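Local coordinates for protein alpha-glucosidase (Bacteroides thetaiotaomicron, PDB 5XFM) that probably hydrolyses beta-L-arabinopyranosides and alpha-galactosides as a calcium-containing, bifunctional glycoside hydrolase of family 97, at residues Gln159-Ile164 with Ser187-Gly192; Cys219-Ser224 with Val234-Ala239; Gly246-Ala251 with Gly407-Thr412. The protein carries 1 engineered substitution. All blocks are in the same frame, centred on the assembly; numbering follows the deposited sequence.

How the interactions relate
The three contacts form a connected group, and interaction 2 has bonds to both of the others. Interactions 1 and 2 belong to the N-terminal beta part of the enzyme, while interaction 3 joins it to the TIM barrel. Interaction 2 is the buried one and the only one with strand pairing; the other two are partly buried. Interaction 1 joins two loops through a tyrosine face, a histidine-aspartate pair and waters. Interaction 3 relies on a lysine and a glutamine that reach backbone atoms. R222 NE donates to H191 O between interactions 1 and 2. K409 NZ to A239 O and G220 N to D408 O connect interactions 2 and 3.

Interaction 1. Residues Gln159-Ile164 with Ser187-Gly192; sequences QSDAMI and SQYGHG
The backbones of Q159-I164 and S187-G192 meet as two irregular loops, and the direct backbone bond between them runs from Q159 N to G192 O, 2.9 Å. A water next to it accepts from H191 N and donates to both Q159 O and G192 O, so the two segments are also bridged at this end.

Y189 has the largest share of the contact. S160 CA lies over one face of its ring, 3.6 Å from the centroid, as a CH-pi contact. Q188 CG, from the tyrosine's own segment, lies toward the rim of the opposite face. Y189 CG stands anti to the carbonyl carbon (chi1 -56°), which directs the ring at the other loop. I164 CD1 packs against Y189 CE2 at 3.8 Å. The tyrosine hydroxyl is bonded to E175.

D161 reaches both aromatic side chains. D161 OD2 lies at the edge of the tyrosine ring, 3.3 Å from Y189 CD2. D161 OD1 lies in the plane of the imidazole and takes a weak bond from H191 NE2, 2.9 Å. The carboxylate stands nearly upright to the imidazole plane, at 85°. A second water donates to D161 OD1 and to Y189 O. It therefore ties the carboxylate to the opposite backbone. S160 OG donates to the next residue, at D161 O, 2.8 Å.

The loop Q159-I164 follows strand 153-156, and S187-G192 follows strand 178-182. These strands are neighbours at one margin of a large antiparallel sheet, and the contact joins the loops that leave them.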
ATOM      1  N   GLN A 159      12.541  -6.839  -6.048  1.00 21.94           N
ATOM      2  CA  GLN A 159      13.125  -5.516  -6.183  1.00 20.36           C
ATOM      3  C   GLN A 159      13.958  -5.474  -7.471  1.00 19.37           C
ATOM      4  O   GLN A 159      14.720  -6.398  -7.750  1.00 25.59           O
ATOM      5  CB  GLN A 159      13.974  -5.177  -4.952  1.00 13.86           C
ATOM      6  CG  GLN A 159      14.812  -3.916  -5.092  1.00 19.13           C
ATOM      7  CD  GLN A 159      13.981  -2.649  -5.155  1.00 21.36           C
ATOM      8  OE1 GLN A 159      13.158  -2.474  -6.056  1.00 21.30           O
ATOM      9  NE2 GLN A 159      14.217  -1.742  -4.216  1.00 20.46           N
ATOM     10  N   SER A 160      13.819  -4.413  -8.261  1.00 18.68           N
ATOM     11  CA  SER A 160      14.511  -4.353  -9.551  1.00 17.98           C
ATOM     12  C   SER A 160      15.967  -3.913  -9.407  1.00 22.26           C
ATOM     13  O   SER A 160      16.417  -3.577  -8.314  1.00 18.04           O
ATOM     14  CB  SER A 160      13.782  -3.410 -10.520  1.00 20.67           C
ATOM     15  OG  SER A 160      13.929  -2.044 -10.147  1.00 19.73           O
ATOM     16  N   ASP A 161      16.705  -3.941 -10.514  1.00 17.07           N
ATOM     17  CA  ASP A 161      17.995  -3.268 -10.576  1.00 18.21           C
ATOM     18  C   ASP A 161      17.751  -1.781 -10.378  1.00 22.96           C
ATOM     19  O   ASP A 161      16.613  -1.313 -10.477  1.00 16.97           O
ATOM     20  CB  ASP A 161      18.709  -3.504 -11.913  1.00 26.27           C
ATOM     21  CG  ASP A 161      19.015  -4.965 -12.173  1.00 29.29           C
ATOM     22  OD1 ASP A 161      19.531  -5.639 -11.256  1.00 28.42           O
ATOM     23  OD2 ASP A 161      18.744  -5.434 -13.302  1.00 36.37           O
ATOM     24  N   ALA A 162      18.811  -1.048 -10.062  1.00 19.32           N
ATOM     25  CA  ALA A 162      18.718   0.395  -9.943  1.00 23.43           C
ATOM     26  C   ALA A 162      18.977   1.039 -11.299  1.00 16.56           C
ATOM     27  O   ALA A 162      19.796   0.544 -12.071  1.00 20.55           O
ATOM     28  CB  ALA A 162      19.700   0.916  -8.900  1.00 18.79           C
ATOM     29  N   MET A 163      18.277   2.141 -11.571  1.00 14.27           N
ATOM     30  CA  MET A 163      18.506   2.982 -12.757  1.00 15.61           C
ATOM     31  C   MET A 163      18.177   2.279 -14.086  1.00 16.63           C
ATOM     32  O   MET A 163      18.805   2.559 -15.101  1.00 22.71           O
ATOM     33  CB  MET A 163      19.960   3.479 -12.816  1.00 19.96           C
ATOM     34  CG  MET A 163      20.546   3.954 -11.486  1.00 22.71           C
ATOM     35  SD  MET A 163      19.456   5.026 -10.549  1.00 20.93           S
ATOM     36  CE  MET A 163      19.204   6.398 -11.677  1.00 13.33           C
ATOM     37  N   ILE A 164      17.217   1.361 -14.080  1.00 15.78           N
ATOM     38  CA  ILE A 164      16.699   0.812 -15.328  1.00 15.55           C
ATOM     39  C   ILE A 164      15.279   1.328 -15.535  1.00 17.57           C
ATOM     40  O   ILE A 164      14.823   2.207 -14.802  1.00 15.22           O
ATOM     41  CB  ILE A 164      16.705  -0.732 -15.348  1.00 19.42           C
ATOM     42  CG1 ILE A 164      15.800  -1.283 -14.245  1.00 18.45           C
ATOM     43  CG2 ILE A 164      18.128  -1.271 -15.216  1.00 20.13           C
ATOM     44  CD1 ILE A 164      15.514  -2.765 -14.368  1.00 17.67           C
ATOM     45  N   SER A 187      15.208 -14.508  -6.894  1.00 23.88           N
ATOM     46  CA  SER A 187      14.533 -13.290  -7.330  1.00 24.75           C
ATOM     47  C   SER A 187      14.948 -12.932  -8.749  1.00 24.48           C
ATOM     48  O   SER A 187      16.063 -13.239  -9.177  1.00 21.74           O
ATOM     49  CB  SER A 187      14.824 -12.118  -6.382  1.00 20.81           C
ATOM     50  OG  SER A 187      16.174 -11.706  -6.459  1.00 20.47           O
ATOM     51  N   GLN A 188      14.041 -12.274  -9.464  1.00 24.04           N
ATOM     52  CA  GLN A 188      14.226 -11.957 -10.883  1.00 16.96           C
ATOM     53  C   GLN A 188      15.496 -11.138 -11.148  1.00 18.86           C
ATOM     54  O   GLN A 188      16.172 -11.351 -12.154  1.00 18.22           O
ATOM     55  CB  GLN A 188      12.994 -11.211 -11.406  1.00 20.16           C
ATOM     56  CG  GLN A 188      13.114 -10.658 -12.823  1.00 15.48           C
ATOM     57  CD  GLN A 188      11.877  -9.885 -13.252  1.00 19.89           C
ATOM     58  OE1 GLN A 188      10.856  -9.891 -12.562  1.00 18.32           O
ATOM     59  NE2 GLN A 188      11.957  -9.226 -14.404  1.00 26.11           N
ATOM     60  N   TYR A 189      15.827 -10.206 -10.256  1.00 18.08           N
ATOM     61  CA  TYR A 189      17.004  -9.356 -10.474  1.00 18.47           C
ATOM     62  C   TYR A 189      18.173  -9.640  -9.528  1.00 21.69           C
ATOM     63  O   TYR A 189      19.238  -9.035  -9.662  1.00 24.06           O
ATOM     64  CB  TYR A 189      16.642  -7.878 -10.344  1.00 17.83           C
ATOM     65  CG  TYR A 189      15.537  -7.390 -11.246  1.00 20.98           C
ATOM     66  CD1 TYR A 189      14.201  -7.514 -10.872  1.00 19.59           C
ATOM     67  CD2 TYR A 189      15.827  -6.785 -12.461  1.00 18.31           C
ATOM     68  CE1 TYR A 189      13.184  -7.054 -11.694  1.00 21.97           C
ATOM     69  CE2 TYR A 189      14.819  -6.325 -13.290  1.00 19.20           C
ATOM     70  CZ  TYR A 189      13.500  -6.460 -12.901  1.00 20.46           C
ATOM     71  OH  TYR A 189      12.492  -6.002 -13.724  1.00 32.57           O
ATOM     72  N   GLY A 190      17.979 -10.539  -8.571  1.00 23.41           N
ATOM     73  CA  GLY A 190      18.997 -10.798  -7.567  1.00 25.05           C
ATOM     74  C   GLY A 190      19.092  -9.719  -6.498  1.00 24.79           C
ATOM     75  O   GLY A 190      20.163  -9.489  -5.925  1.00 19.38           O
ATOM     76  N   HIS A 191      17.986  -9.031  -6.230  1.00 19.38           N
ATOM     77  CA  HIS A 191      18.000  -8.019  -5.175  1.00 20.93           C
ATOM     78  C   HIS A 191      16.894  -8.239  -4.145  1.00 17.38           C
ATOM     79  O   HIS A 191      16.472  -7.302  -3.470  1.00 22.10           O
ATOM     80  CB  HIS A 191      17.891  -6.620  -5.786  1.00 16.56           C
ATOM     81  CG  HIS A 191      19.004  -6.290  -6.734  1.00 21.74           C
ATOM     82  ND1 HIS A 191      20.326  -6.237  -6.344  1.00 23.42           N
ATOM     83  CD2 HIS A 191      18.993  -5.997  -8.056  1.00 22.68           C
ATOM     84  CE1 HIS A 191      21.080  -5.929  -7.384  1.00 18.03           C
ATOM     85  NE2 HIS A 191      20.296  -5.776  -8.436  1.00 19.93           N
ATOM     86  N   GLY A 192      16.452  -9.485  -3.999  1.00 15.78           N
ATOM     87  CA  GLY A 192      15.379  -9.811  -3.076  1.00 19.23           C
ATOM     88  C   GLY A 192      14.031  -9.218  -3.454  1.00 17.47           C
ATOM     89  O   GLY A 192      13.734  -9.030  -4.628  1.00 21.40           O
TER
HETATM   90  O   HOH W   1      15.302  -8.983  -7.173  1.00 17.46           O
HETATM   91  O   HOH W   2      20.311  -8.027 -12.151  1.00 30.95           O

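Interaction 2. Residues Cys219-Ser224 with Val234-Ala239; sequences CGSRLS and VAFPMA
R222 starts with CG between its backbone N and carbonyl carbon (chi1 74°) and then runs extended to NE, which brings its guanidinium beside A235-M238. A chi4 of -86° turns the flat group across the chain axis, with one face to A235. A235 CB sits over the centre of that face, 4.0 Å from R222 CZ. P237 CA meets the edge of the group in its plane. The side chain of M238 crosses the arginine at about a right angle, with M238 CG 3.6 Å from R222 NH2. R222 NH1 makes a short but weak hydrogen bond to F236 O, 2.7 Å, bent to 130° at the hydrogen. R222 NE donates to H191 O outside the two segments.

The backbones pair as a short antiparallel hairpin. R222 and A235 form the hydrogen-bonded pair, with A235 N to R222 O at 2.9 Å and the return bond from R222 N to A235 O. L223 and V234 follow as a non-hydrogen-bonded pair, with side chains on the sheet face away from R222 and A235.

Beyond the strands the chain carries a sulfur-aromatic contact. C219 SG stands over the face of the F236 ring, 4.1 Å from its centroid. C219 SG also packs on P237 CD at 3.6 Å. S221 OG comes to the edge of this ring instead, near CD1, while S221 CB meets V234 CG1.

The hairpin thus has apolar and sulfur packing at its C219 end and a buried cation further along. The two backbone carbonyls that meet NH1 and NE probably stabilise its charge. With the A235 packing they would limit rotation of the flat group.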
ATOM      1  N   CYS A 219      16.034   4.579   6.462  1.00 18.04           N
ATOM      2  CA  CYS A 219      15.867   4.219   5.065  1.00 20.72           C
ATOM      3  C   CYS A 219      14.671   3.283   4.946  1.00 19.78           C
ATOM      4  O   CYS A 219      14.235   2.705   5.941  1.00 17.39           O
ATOM      5  CB  CYS A 219      17.131   3.544   4.531  1.00 19.18           C
ATOM      6  SG  CYS A 219      17.558   2.028   5.431  1.00 18.57           S
ATOM      7  N   GLY A 220      14.138   3.140   3.739  1.00 22.58           N
ATOM      8  CA  GLY A 220      13.146   2.113   3.476  1.00 19.49           C
ATOM      9  C   GLY A 220      13.880   0.794   3.332  1.00 17.54           C
ATOM     10  O   GLY A 220      14.976   0.758   2.781  1.00 15.92           O
ATOM     11  N   SER A 221      13.305  -0.290   3.841  1.00 15.74           N
ATOM     12  CA  SER A 221      13.971  -1.583   3.741  1.00 20.22           C
ATOM     13  C   SER A 221      13.167  -2.567   2.901  1.00 17.33           C
ATOM     14  O   SER A 221      12.032  -2.287   2.509  1.00 15.43           O
ATOM     15  CB  SER A 221      14.234  -2.164   5.131  1.00 18.63           C
ATOM     16  OG  SER A 221      15.297  -1.480   5.770  1.00 16.42           O
ATOM     17  N   ARG A 222      13.766  -3.722   2.638  1.00 13.59           N
ATOM     18  CA  ARG A 222      13.135  -4.757   1.825  1.00 16.66           C
ATOM     19  C   ARG A 222      13.630  -6.125   2.291  1.00 19.31           C
ATOM     20  O   ARG A 222      14.410  -6.210   3.242  1.00 20.33           O
ATOM     21  CB  ARG A 222      13.460  -4.560   0.351  1.00 17.39           C
ATOM     22  CG  ARG A 222      14.877  -4.952   0.022  1.00 17.11           C
ATOM     23  CD  ARG A 222      15.238  -4.671  -1.403  1.00 22.30           C
ATOM     24  NE  ARG A 222      16.602  -5.105  -1.660  1.00 19.45           N
ATOM     25  CZ  ARG A 222      17.669  -4.355  -1.434  1.00 20.13           C
ATOM     26  NH1 ARG A 222      17.520  -3.138  -0.940  1.00 25.54           N
ATOM     27  NH2 ARG A 222      18.880  -4.830  -1.688  1.00 23.55           N
ATOM     28  N   LEU A 223      13.174  -7.196   1.647  1.00 15.12           N
ATOM     29  CA  LEU A 223      13.700  -8.522   1.968  1.00 18.76           C
ATOM     30  C   LEU A 223      14.788  -8.938   0.981  1.00 16.97           C
ATOM     31  O   LEU A 223      14.700  -8.654  -0.224  1.00 15.52           O
ATOM     32  CB  LEU A 223      12.584  -9.578   1.999  1.00 19.28           C
ATOM     33  CG  LEU A 223      11.639  -9.568   3.208  1.00 18.60           C
ATOM     34  CD1 LEU A 223      10.748 -10.807   3.235  1.00 14.36           C
ATOM     35  CD2 LEU A 223      12.405  -9.412   4.511  1.00 14.92           C
ATOM     36  N   SER A 224      15.834  -9.577   1.503  1.00 12.32           N
ATOM     37  CA  SER A 224      16.894 -10.133   0.664  1.00 13.56           C
ATOM     38  C   SER A 224      16.405 -11.363  -0.091  1.00 18.99           C
ATOM     39  O   SER A 224      15.269 -11.806   0.071  1.00 18.39           O
ATOM     40  CB  SER A 224      18.116 -10.526   1.498  1.00 18.30           C
ATOM     41  OG  SER A 224      17.822 -11.613   2.365  1.00 16.65           O
ATOM     42  N   VAL A 234      16.396  -8.600   6.429  1.00 19.76           N
ATOM     43  CA  VAL A 234      16.124  -7.200   6.160  1.00 16.05           C
ATOM     44  C   VAL A 234      17.326  -6.576   5.458  1.00 18.86           C
ATOM     45  O   VAL A 234      18.438  -6.582   5.988  1.00 21.60           O
ATOM     46  CB  VAL A 234      15.822  -6.427   7.451  1.00 21.76           C
ATOM     47  CG1 VAL A 234      15.730  -4.918   7.159  1.00 16.30           C
ATOM     48  CG2 VAL A 234      14.535  -6.945   8.082  1.00 18.10           C
ATOM     49  N   ALA A 235      17.105  -6.068   4.251  1.00 15.20           N
ATOM     50  CA  ALA A 235      18.177  -5.467   3.475  1.00 15.01           C
ATOM     51  C   ALA A 235      17.957  -3.969   3.317  1.00 19.41           C
ATOM     52  O   ALA A 235      16.820  -3.518   3.156  1.00 18.24           O
ATOM     53  CB  ALA A 235      18.283  -6.136   2.104  1.00 19.21           C
ATOM     54  N   PHE A 236      19.047  -3.205   3.344  1.00 16.31           N
ATOM     55  CA  PHE A 236      18.988  -1.762   3.152  1.00 16.83           C
ATOM     56  C   PHE A 236      19.047  -1.456   1.650  1.00 26.39           C
ATOM     57  O   PHE A 236      19.370  -2.345   0.858  1.00 19.38           O
ATOM     58  CB  PHE A 236      20.138  -1.081   3.905  1.00 16.01           C
ATOM     59  CG  PHE A 236      19.970  -1.080   5.397  1.00 18.08           C
ATOM     60  CD1 PHE A 236      18.749  -1.397   5.975  1.00 15.12           C
ATOM     61  CD2 PHE A 236      21.047  -0.790   6.227  1.00 17.83           C
ATOM     62  CE1 PHE A 236      18.599  -1.411   7.349  1.00 17.90           C
ATOM     63  CE2 PHE A 236      20.902  -0.802   7.602  1.00 19.49           C
ATOM     64  CZ  PHE A 236      19.676  -1.113   8.163  1.00 18.05           C
ATOM     65  N   PRO A 237      18.728  -0.207   1.246  1.00 20.58           N
ATOM     66  CA  PRO A 237      18.725   0.104  -0.191  1.00 16.58           C
ATOM     67  C   PRO A 237      20.073  -0.115  -0.876  1.00 22.75           C
ATOM     68  O   PRO A 237      21.119  -0.108  -0.225  1.00 18.51           O
ATOM     69  CB  PRO A 237      18.326   1.589  -0.236  1.00 17.59           C
ATOM     70  CG  PRO A 237      18.451   2.094   1.171  1.00 22.32           C
ATOM     71  CD  PRO A 237      18.219   0.916   2.052  1.00 17.75           C
ATOM     72  N   MET A 238      20.034  -0.327  -2.190  1.00 18.18           N
ATOM     73  CA  MET A 238      21.241  -0.513  -2.978  1.00 15.95           C
ATOM     74  C   MET A 238      21.961   0.814  -3.217  1.00 16.48           C
ATOM     75  O   MET A 238      21.324   1.849  -3.368  1.00 16.39           O
ATOM     76  CB  MET A 238      20.896  -1.187  -4.306  1.00 23.87           C
ATOM     77  CG  MET A 238      20.168  -2.508  -4.122  1.00 24.32           C
ATOM     78  SD  MET A 238      19.360  -3.075  -5.623  1.00 26.63           S
ATOM     79  CE  MET A 238      18.134  -1.793  -5.854  1.00 22.06           C
ATOM     80  N   ALA A 239      23.289   0.766  -3.250  1.00 10.81           N
ATOM     81  CA  ALA A 239      24.105   1.951  -3.422  1.00 12.78           C
ATOM     82  C   ALA A 239      23.827   2.656  -4.750  1.00 19.39           C
ATOM     83  O   ALA A 239      23.928   3.878  -4.849  1.00 16.45           O
ATOM     84  CB  ALA A 239      25.584   1.581  -3.320  1.00 11.22           C
TER

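Interaction 3. Residues Gly246-Ala251 with Gly407-Thr412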
ATOM      1  N   GLY A 246      23.844   9.953  -2.223  1.00 16.20           N
ATOM      2  CA  GLY A 246      23.438   9.628  -0.869  1.00 19.96           C
ATOM      3  C   GLY A 246      23.942   8.263  -0.441  1.00 20.75           C
ATOM      4  O   GLY A 246      24.052   7.355  -1.264  1.00 17.97           O
ATOM      5  N   THR A 247      24.238   8.111   0.846  1.00 20.63           N
ATOM      6  CA  THR A 247      24.765   6.851   1.366  1.00 20.00           C
ATOM      7  C   THR A 247      23.642   5.867   1.704  1.00 17.49           C
ATOM      8  O   THR A 247      22.486   6.256   1.859  1.00 23.67           O
ATOM      9  CB  THR A 247      25.642   7.074   2.623  1.00 20.75           C
ATOM     10  OG1 THR A 247      25.018   8.037   3.475  1.00 20.12           O
ATOM     11  CG2 THR A 247      27.023   7.591   2.243  1.00 22.61           C
ATOM     12  N   VAL A 248      23.991   4.588   1.791  1.00 20.76           N
ATOM     13  CA  VAL A 248      23.028   3.523   2.076  1.00 19.48           C
ATOM     14  C   VAL A 248      22.645   3.411   3.558  1.00 15.54           C
ATOM     15  O   VAL A 248      21.466   3.317   3.903  1.00 17.30           O
ATOM     16  CB  VAL A 248      23.580   2.160   1.609  1.00 20.66           C
ATOM     17  CG1 VAL A 248      22.776   1.006   2.202  1.00 20.15           C
ATOM     18  CG2 VAL A 248      23.616   2.100   0.099  1.00 14.98           C
ATOM     19  N   ALA A 249      23.633   3.440   4.440  1.00 18.49           N
ATOM     20  CA  ALA A 249      23.370   3.211   5.865  1.00 20.10           C
ATOM     21  C   ALA A 249      22.655   4.394   6.511  1.00 22.64           C
ATOM     22  O   ALA A 249      23.074   5.539   6.354  1.00 15.94           O
ATOM     23  CB  ALA A 249      24.657   2.917   6.603  1.00 18.25           C
ATOM     24  N   PRO A 250      21.535   4.117   7.196  1.00 23.84           N
ATOM     25  CA  PRO A 250      20.730   5.129   7.885  1.00 24.91           C
ATOM     26  C   PRO A 250      21.404   5.658   9.151  1.00 24.01           C
ATOM     27  O   PRO A 250      22.085   4.925   9.864  1.00 24.62           O
ATOM     28  CB  PRO A 250      19.445   4.373   8.228  1.00 20.48           C
ATOM     29  CG  PRO A 250      19.887   2.971   8.377  1.00 21.98           C
ATOM     30  CD  PRO A 250      20.940   2.776   7.324  1.00 22.58           C
ATOM     31  N   ALA A 251      21.184   6.933   9.429  1.00 17.81           N
ATOM     32  CA  ALA A 251      21.830   7.600  10.539  1.00 17.22           C
ATOM     33  C   ALA A 251      20.792   8.383  11.318  1.00 21.56           C
ATOM     34  O   ALA A 251      19.876   8.950  10.723  1.00 21.65           O
ATOM     35  CB  ALA A 251      22.932   8.512  10.043  1.00 19.65           C
ATOM     36  N   GLY A 407      14.353   6.310  -5.043  1.00 18.60           N
ATOM     37  CA  GLY A 407      14.617   5.040  -4.391  1.00 16.98           C
ATOM     38  C   GLY A 407      14.359   5.060  -2.897  1.00 16.81           C
ATOM     39  O   GLY A 407      13.583   5.877  -2.408  1.00 18.94           O
ATOM     40  N   ASP A 408      15.026   4.180  -2.158  1.00 19.75           N
ATOM     41  CA  ASP A 408      14.670   3.937  -0.764  1.00 13.68           C
ATOM     42  C   ASP A 408      15.637   4.569   0.224  1.00 14.48           C
ATOM     43  O   ASP A 408      15.475   4.424   1.434  1.00 16.33           O
ATOM     44  CB  ASP A 408      14.585   2.420  -0.503  1.00 12.62           C
ATOM     45  CG  ASP A 408      13.201   1.841  -0.790  1.00 15.99           C
ATOM     46  OD1 ASP A 408      12.222   2.611  -0.893  1.00 13.67           O
ATOM     47  OD2 ASP A 408      13.088   0.600  -0.907  1.00 16.96           O
ATOM     48  N   LYS A 409      16.652   5.258  -0.286  1.00 17.08           N
ATOM     49  CA  LYS A 409      17.635   5.876   0.589  1.00 16.05           C
ATOM     50  C   LYS A 409      17.004   6.937   1.490  1.00 23.16           C
ATOM     51  O   LYS A 409      16.021   7.582   1.110  1.00 15.73           O
ATOM     52  CB  LYS A 409      18.768   6.478  -0.229  1.00 16.70           C
ATOM     53  CG  LYS A 409      19.695   5.446  -0.835  1.00 16.21           C
ATOM     54  CD  LYS A 409      20.763   6.102  -1.694  1.00 24.10           C
ATOM     55  CE  LYS A 409      21.834   5.102  -2.107  1.00 20.25           C
ATOM     56  NZ  LYS A 409      22.725   5.681  -3.149  1.00 20.64           N
ATOM     57  N   GLN A 410      17.602   7.123   2.665  1.00 16.28           N
ATOM     58  CA  GLN A 410      17.110   8.053   3.671  1.00 19.24           C
ATOM     59  C   GLN A 410      16.967   9.481   3.108  1.00 20.53           C
ATOM     60  O   GLN A 410      16.076  10.216   3.504  1.00 22.98           O
ATOM     61  CB  GLN A 410      18.036   8.021   4.903  1.00 21.65           C
ATOM     62  CG  GLN A 410      17.726   9.079   5.962  1.00 26.20           C
ATOM     63  CD  GLN A 410      18.437   8.844   7.284  1.00 19.37           C
ATOM     64  OE1 GLN A 410      19.559   8.341   7.325  1.00 22.92           O
ATOM     65  NE2 GLN A 410      17.801   9.255   8.374  1.00 19.53           N
ATOM     66  N   GLU A 411      17.853   9.854   2.194  1.00 19.40           N
ATOM     67  CA  GLU A 411      17.790  11.115   1.441  1.00 27.02           C
ATOM     68  C   GLU A 411      16.438  11.294   0.711  1.00 21.11           C
ATOM     69  O   GLU A 411      15.847  12.394   0.653  1.00 23.65           O
ATOM     70  CB  GLU A 411      18.966  11.150   0.456  1.00 17.57           C
ATOM     71  CG  GLU A 411      19.037  12.333  -0.474  1.00 33.27           C
ATOM     72  CD  GLU A 411      20.425  12.491  -1.079  1.00 33.29           C
ATOM     73  OE1 GLU A 411      21.418  12.352  -0.328  1.00 29.48           O
ATOM     74  OE2 GLU A 411      20.524  12.743  -2.301  1.00 33.14           O
ATOM     75  N   THR A 412      15.945  10.190   0.167  1.00 14.42           N
ATOM     76  CA  THR A 412      14.685  10.192  -0.540  1.00 14.79           C
ATOM     77  C   THR A 412      13.543  10.266   0.457  1.00 16.24           C
ATOM     78  O   THR A 412      12.546  10.955   0.217  1.00 16.88           O
ATOM     79  CB  THR A 412      14.534   8.947  -1.440  1.00 22.77           C
ATOM     80  OG1 THR A 412      15.756   8.728  -2.150  1.00 13.74           O
ATOM     81  CG2 THR A 412      13.398   9.140  -2.445  1.00 17.34           C
TER
HETATM   82  O   HOH W   3      20.818   8.422   2.019  1.00 23.44           O
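K409 NZ lies among four backbone carbonyls, which must share its three hydrogens. Across the contact K409 NZ donates to G246 O at 2.8 Å. Its other partners are A239 O, E241 O and N245 O, all from the chain leading into G246. The lysine runs extended beyond CG (chi2 177°), which carries the ammonium out to this cluster. On the way K409 CE passes V248 CG2 at 4.1 Å. The carbonyl oxygens round the ammonium would probably stabilise its positive charge.

Q410 makes a second, two-sided attachment. Its amide pairs with both backbone polar groups of A251, as a neighbouring strand would. A251 N donates to Q410 OE1 at 3.0 Å, in the carbonyl plane and on a lone pair. Q410 NE2 donates to A251 O at 3.1 Å, with the acceptor only 8° out of the amide plane. The two in-plane bonds fix the turn of the amide and show which end is oxygen. Q410 NE2 also donates to S216 O. P250 CA lies 3.5 Å from Q410 OE1, beside the same pair.

E411 meets the glycine at the start of the loop, with E411 OE1 3.4 Å from G246 CA. Its other oxygen, OE2, bonds to Y367. A water bridges T247 O to E411 N near the beginning of the helix.

K409 is the N-cap residue of helix 410-425. K409 and Q410, whose side chains bond across, thus occupy the N-cap and the first helical position. The side chain of E411, the next residue, only touches G246. This helix follows strand 399-403 of the parallel sheet. The contact is a domain interface in which a beta-to-alpha connection of the TIM barrel meets a loop of the N-terminal beta domain characteristic of family 97.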